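Local structure of succinoglycan biosynthesis protein (Bacillus cereus ATCC 14579, 2QGM) at residues Glu345-Tyr351 against Ile362-Ile367; Ala305-His309 against Leu408-Gly412; Pro141-Ile146 against Pro441-Lys445; Leu52-Pro57 against Thr91-Arg95; Ile339-Glu345 against Ile433-Thr439. The protein is of unestablished function, but as a member of the erythromycin esterase family it may hydrolyse an ester bond, despite its succinoglycan biosynthesis name. One frame throughout, in Å; residues are numbered along the deposited sequence.

Interaction 1 (Glu345-Tyr351 against Ile362-Ile367); sequences EGNFTLY and ITTDTI
F348 and L350 send their side chains to the same face of a two-stranded sheet as D365 and T363, and this is the tightly packed half of the contact. With chi1 at 57°, the phenyl group of F348 folds back between its own backbone N and carbonyl carbon and reaches the facing strand. D365 O lies over one face of the ring, toward the rim, while I367 CG1 comes in at the edge, 3.6 Å from F348 CD2. L350 runs alongside T363, its CD1 3.5 Å from T363 CG2. Large apolar groups suit this face, because I410 packs against F348 from beyond. The solvent side is that of T364 and T366, both exposed, where beta-branched hydroxyl residues favour an extended chain and tolerate water. N347 ND2 stands 2.7 Å from T366 OG1. T349, by contrast, is covered by P441 and S442, and its OG1 bonds to S442. The tight spot is T349 CG2 against I362 CG2, at 3.3 Å. G346 has a phi of 133°, which calls for glycine; its O receives a nearly straight bond from I367 N (175°), and a water joins G346 N to I367 O. Paired backbone bonds of F348 with D365 and of L350 with T363 complete the register of an antiparallel beta hairpin, its two strands forming a small sheet separate from the main one.

Interaction 2 (Ala305-His309 against Leu408-Gly412); sequences AHNIH and LSIGG
H306 reaches across to I410 and S409 while serving as the N-cap of the short helix 307-310, its imidazole both capping the helix and donating to the loop 408-412. CB leaves the main chain toward that loop, and CG continues anti to the backbone N (chi1 -167°), which carries the ring there, with ND1 turned back to the helix and NE2 to the loop. ND1 accepts from I308 N at 3.0 Å, the amide lying in the ring plane. CD2 passes 3.6 Å from I410 O, and CE1 meets S409 OG at 3.5 Å, both along the ring edge. At the tip, NE2 donates to I410 O over 2.8 Å. A histidine fits here because one flat ring can accept at one nitrogen and donate at the other. I308 CD1 packs 3.3 Å from S409 OG, and the small serine leaves its hydroxyl facing a water that also joins N307 ND2 to L408 O. H84 packs edge-to-face with H306, and E112 accepts from its backbone N; such a histidine and glutamate cluster is consistent with the active cleft of erythromycin esterases. The bond from H306 NE2 approaches I410 O from above the carbonyl plane, 56° out of it.

Interaction 3 (Pro141-Ile146 against Pro441-Lys445); sequences PTDEII and PSHIK
The N-terminus of helix 143-157 is where the C-terminal tail of the chain docks, through a single beta bridge between T142 and I444. T142 is the N-cap: a chi1 of 67° turns its OG1 inward to accept from I145 N at 3.1 Å, as threonine commonly does in this place. Its CG2 points to the tail instead and meets I444 CD1 at 3.6 Å. Two backbone bonds make the bridge, D143 N giving to H443 O and K445 N to P141 O. E144 then holds the tail by its carboxylate. Its chain bends at chi2 (90°), bringing both oxygens to H443: the backbone N of H443 is shared between OE1, at 3.1 Å, and the more distant OE2. The ring nitrogen makes the shorter bond, H443 ND1 to E144 OE2 at 2.7 Å, with the oxygen in the imidazole plane but the donor 30° out of the carboxylate plane, on its syn side. S87 supplies a further hydroxyl to OE2. Beyond, K445 runs extended across I146 at about a right angle in a tight contact, CD to I146 CD1 at 3.3 Å; a lysine offers methylenes to this apolar neighbour and carries its amine past it. The terminal carboxylate of K445 bonds to R133. Because ND1 of H443 donates to a carboxylate, that nitrogen carries a proton, and the negative charge nearby would probably raise the basicity of the imidazole, while three donors gathered on one oxygen should stabilise E144 in its ionised form.

Interaction 4 (Leu52-Pro57 against Thr91-Arg95); sequences LKTIEP and TMKFR
P57 is the bump that fills a shallow hollow on helix 87-104, walled by T91, F94 and R95. Its CG sits over one face of the phenyl group of F94, a CH-pi contact with CG 3.7 Å from the ring centroid, and its CD rests against T91 CG2. The compact, rigid proline ring suits a dent this small. Two residues earlier, I55 spreads over the next ridge: its side chain and that of T91 cross at about a right angle, CD1 4.0 Å from T91 CG2, while I55 CG2 faces M92 CB. The helix answers with its own bump: selenomethionine M92 folds at chi2 (66°), bringing SE to 3.8 Å from T54 O, with L52 CD1 beyond. An ST turn shapes the loop here, T54 OG1 accepting from E56 N at 3.0 Å, and the helix beneath packs on the main sheet, where F434 and I436 touch M92. R95 stretches out along the loop, and T54 CG2 lies over the centre of its guanidinium, 3.9 Å above the plane. NH1 bonds to K59 O and weakly to E56 O, at 2.9 Å, and a water links NE to T54 O. NH2 is held by D63, in a salt bridge, and by P60 O.

Interaction 5 (Ile339-Glu345 against Ile433-Thr439); sequences IGSTTTE and IFHIRKT
T342 and H435 meet at the heart of the contact, T342 OG1 lying 2.8 Å from H435 ND1 in a hydrogen bond that either could donate. H435 has CG anti to its own backbone N (chi1 -172°), which brings the imidazole across to strand 339-344; there NE2 makes a weak bond to T344 OG1. On the opposite face F434 covers the chain with its ring: S341 CA sits over that ring, 4.2 Å from the centroid, and I339 CG2 meets its edge at 3.7 Å. T343 OG1 gives its proton to I436 O at 2.8 Å. Threonines suit these strands, being beta-branched yet able to offer a hydroxyl to the neighbouring strand. The two strands are neighbours running parallel in the main mixed sheet, bonded F434 N to G340 O, T342 N to F434 O and I436 N to T342 O. Past I436 the chain turns a corner, and R437 O accepts from both T344 N, at 3.0 Å, and E345 N; T439 N returns to E345 O. A water donates to T342 O and F434 O and is hydrogen-bonded to S341 OG. Farther out, T344 OG1 is steadied by N375 O, helix 374-380 covers T342 and H435 through L378, and K93 of helix 87-104 packs on F434.

In the fold
Interaction 5 touches interactions 1, 2 and 4: its strand 336-344 leads through the shared E345 straight into the hairpin of interaction 1, whose I367 packs on T343. Interaction 2 touches both. N307 ND2 bonds to S341 O of interaction 5 at 2.7 Å, and Y351 N of interaction 1 to G412 O at 3.0 Å. The C-terminal tail of interaction 3 continues from segment 433-439 and ties to the hairpin through T349 OG1 and S442 OG, 2.9 Å apart. Interaction 4 backs the sheet from the helix side, its centre about 12 Å from that of interaction 5. If the protein is an esterase, its active site may lie near H306, H84 and E112, beside interaction 2.

Interaction 1 (Glu345-Tyr351 against Ile362-Ile367)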
# COMPACT_ATOMS: atom_id res chain seq x y z
N GLU A 345 15.40 15.71 0.36
CA GLU A 345 16.26 15.66 1.53
C GLU A 345 15.50 15.69 2.85
O GLU A 345 14.31 16.01 2.90
CB GLU A 345 17.23 16.85 1.47
CG GLU A 345 16.52 18.19 1.23
CD GLU A 345 17.48 19.37 1.19
OE1 GLU A 345 18.11 19.67 2.23
OE2 GLU A 345 17.59 20.00 0.11
N GLY A 346 16.20 15.36 3.93
CA GLY A 346 15.59 15.36 5.24
C GLY A 346 15.90 14.11 6.04
O GLY A 346 16.66 13.26 5.60
N ASN A 347 15.30 14.03 7.22
CA ASN A 347 15.47 12.88 8.11
C ASN A 347 14.19 12.06 8.09
O ASN A 347 13.11 12.58 7.81
CB ASN A 347 15.74 13.36 9.54
CG ASN A 347 17.12 13.96 9.71
OD1 ASN A 347 17.39 14.67 10.69
ND2 ASN A 347 18.01 13.68 8.77
N PHE A 348 14.30 10.78 8.41
CA PHE A 348 13.13 9.93 8.42
C PHE A 348 13.21 8.91 9.54
O PHE A 348 14.29 8.65 10.08
CB PHE A 348 13.00 9.20 7.08
CG PHE A 348 14.21 8.39 6.73
CD1 PHE A 348 14.36 7.09 7.22
CD2 PHE A 348 15.22 8.93 5.94
CE1 PHE A 348 15.50 6.35 6.93
CE2 PHE A 348 16.36 8.19 5.65
CZ PHE A 348 16.50 6.91 6.14
N THR A 349 12.06 8.33 9.86
CA THR A 349 11.95 7.32 10.91
C THR A 349 12.21 5.96 10.28
O THR A 349 11.74 5.69 9.18
CB THR A 349 10.53 7.29 11.50
OG1 THR A 349 10.21 8.58 12.05
CG2 THR A 349 10.43 6.22 12.58
N LEU A 350 12.96 5.12 10.98
CA LEU A 350 13.25 3.77 10.48
C LEU A 350 13.67 2.88 11.65
O LEU A 350 13.69 3.32 12.80
CB LEU A 350 14.36 3.81 9.41
CG LEU A 350 15.84 4.11 9.73
CD1 LEU A 350 15.94 5.13 10.85
CD2 LEU A 350 16.55 2.83 10.12
N TYR A 351 13.99 1.62 11.35
CA TYR A 351 14.40 0.67 12.38
C TYR A 351 15.88 0.72 12.74
O TYR A 351 16.29 1.39 13.68
CB TYR A 351 14.04 -0.74 11.95
CG TYR A 351 12.66 -1.15 12.36
CD1 TYR A 351 12.32 -1.28 13.70
CD2 TYR A 351 11.69 -1.42 11.41
CE1 TYR A 351 11.05 -1.69 14.09
CE2 TYR A 351 10.41 -1.83 11.78
CZ TYR A 351 10.10 -1.96 13.12
OH TYR A 351 8.85 -2.38 13.50
N ILE A 362 13.01 1.72 17.09
CA ILE A 362 12.79 2.79 16.13
C ILE A 362 13.74 3.96 16.37
O ILE A 362 13.90 4.42 17.50
CB ILE A 362 11.33 3.32 16.19
CG1 ILE A 362 10.35 2.24 15.72
CG2 ILE A 362 11.19 4.55 15.31
CD1 ILE A 362 9.82 1.35 16.82
N THR A 363 14.37 4.43 15.30
CA THR A 363 15.31 5.55 15.37
C THR A 363 15.12 6.46 14.16
O THR A 363 14.10 6.37 13.47
CB THR A 363 16.77 5.04 15.42
OG1 THR A 363 17.65 6.14 15.67
CG2 THR A 363 17.14 4.39 14.09
N THR A 364 16.10 7.32 13.91
CA THR A 364 16.04 8.25 12.78
C THR A 364 17.35 8.28 11.98
O THR A 364 18.43 8.08 12.54
CB THR A 364 15.74 9.69 13.28
OG1 THR A 364 14.45 9.73 13.90
CG2 THR A 364 15.76 10.67 12.12
N ASP A 365 17.24 8.53 10.68
CA ASP A 365 18.41 8.60 9.82
C ASP A 365 18.22 9.72 8.79
O ASP A 365 17.16 10.34 8.73
CB ASP A 365 18.65 7.25 9.13
CG ASP A 365 19.99 7.19 8.42
OD1 ASP A 365 20.91 7.94 8.82
OD2 ASP A 365 20.13 6.39 7.46
N THR A 366 19.26 9.98 8.00
CA THR A 366 19.19 11.04 7.01
C THR A 366 19.24 10.53 5.58
O THR A 366 19.98 9.60 5.26
CB THR A 366 20.35 12.04 7.22
OG1 THR A 366 20.37 12.45 8.59
CG2 THR A 366 20.18 13.27 6.34
N ILE A 367 18.45 11.15 4.71
CA ILE A 367 18.39 10.76 3.31
C ILE A 367 19.71 11.02 2.59
O ILE A 367 20.16 12.16 2.49
CB ILE A 367 17.28 11.54 2.58
CG1 ILE A 367 15.92 11.17 3.17
CG2 ILE A 367 17.30 11.21 1.09
CD1 ILE A 367 14.75 11.93 2.54
O HOH W 1 18.96 14.79 3.27

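Interaction 2 (Ala305-His309 against Leu408-Gly412)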
# COMPACT_ATOMS: atom_id res chain seq x y z
N ALA A 305 0.58 1.89 -0.18
CA ALA A 305 1.71 1.00 0.08
C ALA A 305 2.99 1.73 -0.26
O ALA A 305 2.95 2.88 -0.68
CB ALA A 305 1.58 -0.26 -0.79
N HIS A 306 4.12 1.07 -0.07
CA HIS A 306 5.39 1.68 -0.39
C HIS A 306 5.48 1.83 -1.91
O HIS A 306 4.81 1.11 -2.65
CB HIS A 306 6.54 0.79 0.09
CG HIS A 306 7.87 1.47 0.06
ND1 HIS A 306 8.56 1.73 -1.10
CD2 HIS A 306 8.63 1.98 1.07
CE1 HIS A 306 9.68 2.37 -0.82
NE2 HIS A 306 9.75 2.53 0.49
N ASN A 307 6.31 2.76 -2.38
CA ASN A 307 6.52 2.95 -3.82
C ASN A 307 6.81 1.61 -4.47
O ASN A 307 6.31 1.30 -5.55
CB ASN A 307 7.74 3.84 -4.08
CG ASN A 307 7.43 5.32 -4.01
OD1 ASN A 307 6.27 5.74 -3.97
ND2 ASN A 307 8.48 6.14 -4.01
N ILE A 308 7.65 0.82 -3.82
CA ILE A 308 8.03 -0.49 -4.34
C ILE A 308 6.85 -1.38 -4.76
O ILE A 308 6.89 -1.99 -5.83
CB ILE A 308 8.87 -1.25 -3.31
CG1 ILE A 308 10.21 -0.54 -3.10
CG2 ILE A 308 9.05 -2.71 -3.74
CD1 ILE A 308 11.10 -0.52 -4.32
N HIS A 309 5.82 -1.44 -3.93
CA HIS A 309 4.67 -2.29 -4.21
C HIS A 309 3.64 -1.75 -5.20
O HIS A 309 2.98 -2.52 -5.87
CB HIS A 309 3.98 -2.66 -2.89
CG HIS A 309 4.85 -3.43 -1.95
ND1 HIS A 309 5.20 -4.74 -2.17
CD2 HIS A 309 5.48 -3.05 -0.81
CE1 HIS A 309 6.01 -5.15 -1.21
NE2 HIS A 309 6.19 -4.14 -0.37
N LEU A 408 15.57 7.14 -5.54
CA LEU A 408 15.64 6.88 -4.12
C LEU A 408 14.53 5.92 -3.69
O LEU A 408 13.41 6.02 -4.19
CB LEU A 408 15.48 8.17 -3.34
CG LEU A 408 15.36 7.99 -1.82
CD1 LEU A 408 16.70 7.55 -1.27
CD2 LEU A 408 14.89 9.30 -1.18
N SER A 409 14.85 5.02 -2.78
CA SER A 409 13.87 4.07 -2.26
C SER A 409 14.38 3.55 -0.93
O SER A 409 15.40 2.85 -0.87
CB SER A 409 13.66 2.92 -3.25
OG SER A 409 12.47 2.21 -2.95
N ILE A 410 13.68 3.90 0.14
CA ILE A 410 14.08 3.50 1.49
C ILE A 410 12.98 2.71 2.18
O ILE A 410 11.84 3.16 2.28
CB ILE A 410 14.40 4.73 2.37
CG1 ILE A 410 15.48 5.59 1.69
CG2 ILE A 410 14.86 4.28 3.75
CD1 ILE A 410 15.76 6.90 2.42
N GLY A 411 13.33 1.52 2.66
CA GLY A 411 12.37 0.68 3.35
C GLY A 411 12.31 0.96 4.84
O GLY A 411 12.69 2.03 5.30
N GLY A 412 11.82 -0.02 5.59
CA GLY A 412 11.72 0.13 7.03
C GLY A 412 13.05 -0.10 7.71
O GLY A 412 13.21 0.17 8.90
O HOH W 2 11.12 4.55 -4.27

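Interaction 3 (Pro141-Ile146 against Pro441-Lys445)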
# COMPACT_ATOMS: atom_id res chain seq x y z
N PRO A 141 2.07 3.07 13.42
CA PRO A 141 1.21 3.69 14.44
C PRO A 141 1.69 5.12 14.73
O PRO A 141 2.10 5.42 15.85
CB PRO A 141 1.38 2.78 15.66
CG PRO A 141 2.08 1.56 15.14
CD PRO A 141 2.95 2.07 14.03
N THR A 142 1.65 5.97 13.71
CA THR A 142 2.10 7.36 13.85
C THR A 142 0.92 8.31 14.01
O THR A 142 -0.21 7.96 13.69
CB THR A 142 2.90 7.80 12.61
OG1 THR A 142 2.02 7.85 11.47
CG2 THR A 142 4.03 6.82 12.33
N ASP A 143 1.19 9.51 14.50
CA ASP A 143 0.14 10.50 14.66
C ASP A 143 -0.47 10.82 13.30
O ASP A 143 -1.68 10.99 13.18
CB ASP A 143 0.67 11.79 15.28
CG ASP A 143 1.15 11.61 16.71
OD1 ASP A 143 0.58 10.76 17.43
OD2 ASP A 143 2.08 12.33 17.12
N GLU A 144 0.39 10.90 12.29
CA GLU A 144 -0.04 11.22 10.93
C GLU A 144 -1.05 10.22 10.37
O GLU A 144 -2.11 10.62 9.87
CB GLU A 144 1.18 11.29 9.99
CG GLU A 144 2.20 12.39 10.32
CD GLU A 144 3.29 11.95 11.29
OE1 GLU A 144 3.20 10.84 11.84
OE2 GLU A 144 4.25 12.73 11.50
N ILE A 145 -0.75 8.93 10.47
CA ILE A 145 -1.64 7.91 9.95
C ILE A 145 -2.89 7.73 10.82
O ILE A 145 -3.99 7.60 10.31
CB ILE A 145 -0.90 6.54 9.79
CG1 ILE A 145 0.21 6.70 8.76
CG2 ILE A 145 -1.88 5.45 9.35
CD1 ILE A 145 1.08 5.47 8.54
N ILE A 146 -2.72 7.75 12.14
CA ILE A 146 -3.86 7.60 13.02
C ILE A 146 -4.86 8.72 12.81
O ILE A 146 -6.05 8.52 12.92
CB ILE A 146 -3.40 7.54 14.48
CG1 ILE A 146 -2.58 6.26 14.68
CG2 ILE A 146 -4.61 7.57 15.41
CD1 ILE A 146 -1.90 6.16 16.01
N PRO A 441 11.03 13.33 10.05
CA PRO A 441 10.54 12.09 10.68
C PRO A 441 9.08 12.06 11.12
O PRO A 441 8.54 13.03 11.67
CB PRO A 441 11.48 11.90 11.86
CG PRO A 441 12.76 12.53 11.39
CD PRO A 441 12.24 13.80 10.74
N SER A 442 8.45 10.92 10.89
CA SER A 442 7.07 10.69 11.30
C SER A 442 7.07 10.64 12.83
O SER A 442 8.12 10.40 13.44
CB SER A 442 6.58 9.36 10.74
OG SER A 442 7.51 8.33 11.04
N HIS A 443 5.91 10.84 13.44
CA HIS A 443 5.82 10.82 14.90
C HIS A 443 5.08 9.60 15.43
O HIS A 443 3.85 9.55 15.38
CB HIS A 443 5.10 12.09 15.39
CG HIS A 443 5.71 13.36 14.88
ND1 HIS A 443 5.58 13.76 13.57
CD2 HIS A 443 6.45 14.30 15.50
CE1 HIS A 443 6.23 14.91 13.40
NE2 HIS A 443 6.77 15.25 14.56
N ILE A 444 5.82 8.62 15.95
CA ILE A 444 5.22 7.41 16.50
C ILE A 444 4.41 7.74 17.75
O ILE A 444 4.96 8.16 18.77
CB ILE A 444 6.29 6.36 16.87
CG1 ILE A 444 7.05 5.92 15.62
CG2 ILE A 444 5.64 5.14 17.55
CD1 ILE A 444 6.21 5.15 14.62
N LYS A 445 3.10 7.55 17.66
CA LYS A 445 2.19 7.82 18.77
C LYS A 445 2.47 6.90 19.97
O LYS A 445 1.81 5.85 20.06
CB LYS A 445 0.74 7.65 18.31
CG LYS A 445 -0.30 8.05 19.35
CD LYS A 445 -1.71 7.86 18.82
CE LYS A 445 -2.74 8.20 19.88
NZ LYS A 445 -4.13 7.97 19.41
OXT LYS A 445 3.35 7.24 20.79

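Interaction 4 (Leu52-Pro57 against Thr91-Arg95)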
# COMPACT_ATOMS: atom_id res chain seq x y z
N LEU A 52 1.62 22.18 -5.37
CA LEU A 52 0.71 21.93 -4.26
C LEU A 52 0.98 23.02 -3.22
O LEU A 52 2.13 23.41 -2.99
CB LEU A 52 0.98 20.54 -3.68
CG LEU A 52 0.74 19.40 -4.69
CD1 LEU A 52 1.14 18.09 -4.04
CD2 LEU A 52 -0.71 19.38 -5.14
N LYS A 53 -0.09 23.51 -2.61
CA LYS A 53 0.02 24.58 -1.64
C LYS A 53 0.21 24.17 -0.19
O LYS A 53 0.80 24.91 0.59
CB LYS A 53 -1.22 25.48 -1.73
CG LYS A 53 -2.51 24.74 -1.41
CD LYS A 53 -3.69 25.68 -1.26
CE LYS A 53 -4.95 24.89 -0.90
NZ LYS A 53 -6.14 25.75 -0.65
N THR A 54 -0.30 23.00 0.17
CA THR A 54 -0.21 22.54 1.55
C THR A 54 -0.34 21.03 1.61
O THR A 54 -0.64 20.40 0.60
CB THR A 54 -1.36 23.15 2.38
OG1 THR A 54 -1.26 22.73 3.74
CG2 THR A 54 -2.71 22.69 1.82
N ILE A 55 -0.10 20.46 2.78
CA ILE A 55 -0.24 19.02 3.00
C ILE A 55 -1.44 18.80 3.93
O ILE A 55 -1.87 17.67 4.14
CB ILE A 55 1.01 18.41 3.68
CG1 ILE A 55 1.24 19.08 5.03
CG2 ILE A 55 2.24 18.59 2.81
CD1 ILE A 55 2.38 18.48 5.80
N GLU A 56 -1.97 19.89 4.48
CA GLU A 56 -3.08 19.83 5.43
C GLU A 56 -4.38 19.31 4.83
O GLU A 56 -4.95 19.91 3.93
CB GLU A 56 -3.33 21.21 6.05
CG GLU A 56 -2.19 21.71 6.92
CD GLU A 56 -1.75 20.67 7.95
OE1 GLU A 56 -2.61 20.21 8.73
OE2 GLU A 56 -0.55 20.33 7.98
N PRO A 57 -4.86 18.16 5.33
CA PRO A 57 -6.10 17.59 4.80
C PRO A 57 -7.35 18.46 4.98
O PRO A 57 -8.29 18.38 4.19
CB PRO A 57 -6.21 16.26 5.56
CG PRO A 57 -4.78 15.88 5.77
CD PRO A 57 -4.17 17.20 6.21
N THR A 91 1.13 12.56 5.81
CA THR A 91 0.07 13.56 5.90
C THR A 91 -0.43 13.97 4.52
O THR A 91 -1.63 14.15 4.33
CB THR A 91 0.56 14.80 6.67
OG1 THR A 91 0.86 14.42 8.02
CG2 THR A 91 -0.53 15.87 6.69
N MSE A 92 0.47 14.11 3.55
CA MSE A 92 0.05 14.49 2.20
C MSE A 92 -0.78 13.35 1.59
O MSE A 92 -1.71 13.60 0.84
CB MSE A 92 1.26 14.79 1.32
CG MSE A 92 0.93 15.11 -0.16
SE MSE A 92 -0.06 16.77 -0.37
CE MSE A 92 -1.78 16.09 -0.86
N LYS A 93 -0.44 12.11 1.92
CA LYS A 93 -1.21 10.99 1.41
C LYS A 93 -2.61 10.99 2.01
O LYS A 93 -3.57 10.62 1.35
CB LYS A 93 -0.49 9.66 1.71
CG LYS A 93 0.70 9.43 0.80
CD LYS A 93 1.41 8.11 1.07
CE LYS A 93 0.55 6.93 0.72
NZ LYS A 93 1.31 5.67 0.94
N PHE A 94 -2.71 11.41 3.26
CA PHE A 94 -4.00 11.52 3.93
C PHE A 94 -4.81 12.59 3.19
O PHE A 94 -5.99 12.40 2.91
CB PHE A 94 -3.73 11.89 5.40
CG PHE A 94 -4.95 12.27 6.21
CD1 PHE A 94 -6.25 11.99 5.78
CD2 PHE A 94 -4.77 12.90 7.45
CE1 PHE A 94 -7.35 12.35 6.56
CE2 PHE A 94 -5.86 13.26 8.23
CZ PHE A 94 -7.16 12.98 7.80
N ARG A 95 -4.17 13.71 2.84
CA ARG A 95 -4.88 14.76 2.11
C ARG A 95 -5.38 14.19 0.78
O ARG A 95 -6.54 14.40 0.40
CB ARG A 95 -3.97 15.97 1.87
CG ARG A 95 -4.59 17.10 1.08
CD ARG A 95 -3.69 18.34 1.10
NE ARG A 95 -4.08 19.34 0.12
CZ ARG A 95 -5.15 20.12 0.21
NH1 ARG A 95 -5.96 20.02 1.26
NH2 ARG A 95 -5.43 20.98 -0.76
O HOH W 3 -2.05 19.75 -1.72

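Interaction 5 (Ile339-Glu345 against Ile433-Thr439)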
# COMPACT_ATOMS: atom_id res chain seq x y z
N ILE A 339 0.58 6.58 -8.60
CA ILE A 339 1.09 7.86 -8.13
C ILE A 339 2.23 7.60 -7.16
O ILE A 339 1.99 7.24 -6.00
CB ILE A 339 -0.01 8.65 -7.39
CG1 ILE A 339 -1.24 8.77 -8.29
CG2 ILE A 339 0.53 10.03 -6.98
CD1 ILE A 339 -2.41 9.45 -7.64
N GLY A 340 3.46 7.78 -7.63
CA GLY A 340 4.62 7.55 -6.79
C GLY A 340 4.96 8.74 -5.90
O GLY A 340 4.56 9.87 -6.18
N SER A 341 5.70 8.47 -4.83
CA SER A 341 6.11 9.50 -3.88
C SER A 341 7.60 9.79 -3.99
O SER A 341 8.42 8.87 -3.99
CB SER A 341 5.81 9.04 -2.46
OG SER A 341 6.51 9.80 -1.49
N THR A 342 7.95 11.07 -4.10
CA THR A 342 9.35 11.46 -4.19
C THR A 342 9.68 12.58 -3.22
O THR A 342 8.85 13.45 -2.93
CB THR A 342 9.75 11.91 -5.63
OG1 THR A 342 8.88 12.96 -6.08
CG2 THR A 342 9.67 10.75 -6.61
N THR A 343 10.89 12.54 -2.67
CA THR A 343 11.36 13.56 -1.76
C THR A 343 12.84 13.76 -2.03
O THR A 343 13.50 12.87 -2.56
CB THR A 343 11.12 13.19 -0.29
OG1 THR A 343 11.50 14.29 0.55
CG2 THR A 343 11.93 11.96 0.10
N THR A 344 13.36 14.93 -1.68
CA THR A 344 14.77 15.22 -1.93
C THR A 344 15.72 15.05 -0.75
O THR A 344 16.71 14.34 -0.85
CB THR A 344 14.92 16.66 -2.48
OG1 THR A 344 14.21 16.77 -3.72
CG2 THR A 344 16.39 16.99 -2.71
N GLU A 345 15.40 15.71 0.36
CA GLU A 345 16.26 15.66 1.53
C GLU A 345 15.50 15.69 2.85
O GLU A 345 14.31 16.01 2.90
CB GLU A 345 17.23 16.85 1.47
CG GLU A 345 16.52 18.19 1.23
CD GLU A 345 17.48 19.37 1.19
OE1 GLU A 345 18.11 19.67 2.23
OE2 GLU A 345 17.59 20.00 0.11
N ILE A 433 3.63 11.48 -10.02
CA ILE A 433 4.39 11.54 -8.79
C ILE A 433 4.01 12.81 -8.05
O ILE A 433 3.56 13.79 -8.65
CB ILE A 433 5.94 11.58 -9.02
CG1 ILE A 433 6.32 12.82 -9.84
CG2 ILE A 433 6.40 10.31 -9.70
CD1 ILE A 433 7.80 13.13 -9.78
N PHE A 434 4.11 12.76 -6.72
CA PHE A 434 3.89 13.96 -5.92
C PHE A 434 5.20 14.13 -5.18
O PHE A 434 5.66 13.24 -4.46
CB PHE A 434 2.68 13.85 -4.96
CG PHE A 434 2.80 12.79 -3.89
CD1 PHE A 434 3.18 13.13 -2.58
CD2 PHE A 434 2.45 11.47 -4.16
CE1 PHE A 434 3.20 12.17 -1.57
CE2 PHE A 434 2.48 10.51 -3.15
CZ PHE A 434 2.85 10.85 -1.86
N HIS A 435 5.84 15.27 -5.43
CA HIS A 435 7.12 15.56 -4.83
C HIS A 435 7.01 16.50 -3.64
O HIS A 435 6.23 17.45 -3.66
CB HIS A 435 8.05 16.19 -5.88
CG HIS A 435 9.46 16.35 -5.42
ND1 HIS A 435 10.31 15.27 -5.23
CD2 HIS A 435 10.17 17.45 -5.08
CE1 HIS A 435 11.48 15.71 -4.79
NE2 HIS A 435 11.42 17.03 -4.69
N ILE A 436 7.77 16.19 -2.60
CA ILE A 436 7.86 17.01 -1.39
C ILE A 436 9.36 17.17 -1.18
O ILE A 436 10.02 16.26 -0.68
CB ILE A 436 7.24 16.32 -0.15
CG1 ILE A 436 5.75 16.04 -0.38
CG2 ILE A 436 7.43 17.22 1.08
CD1 ILE A 436 5.03 15.42 0.81
N ARG A 437 9.90 18.31 -1.57
CA ARG A 437 11.34 18.54 -1.45
C ARG A 437 11.93 18.17 -0.09
O ARG A 437 12.78 17.29 0.00
CB ARG A 437 11.67 20.00 -1.77
CG ARG A 437 13.15 20.30 -1.83
CD ARG A 437 13.38 21.79 -1.92
NE ARG A 437 12.82 22.36 -3.14
CZ ARG A 437 12.62 23.66 -3.33
NH1 ARG A 437 12.91 24.52 -2.36
NH2 ARG A 437 12.12 24.10 -4.48
N LYS A 438 11.50 18.86 0.95
CA LYS A 438 12.02 18.58 2.28
C LYS A 438 11.03 17.82 3.16
O LYS A 438 9.86 18.18 3.26
CB LYS A 438 12.43 19.88 2.99
CG LYS A 438 13.62 20.59 2.36
CD LYS A 438 14.08 21.79 3.20
CE LYS A 438 15.30 22.47 2.57
NZ LYS A 438 15.84 23.56 3.44
N THR A 439 11.52 16.75 3.78
CA THR A 439 10.69 15.95 4.66
C THR A 439 11.37 15.73 6.01
O THR A 439 12.57 15.96 6.16
CB THR A 439 10.34 14.60 4.00
OG1 THR A 439 11.51 14.02 3.42
CG2 THR A 439 9.30 14.80 2.91
O HOH W 4 6.35 12.52 -1.81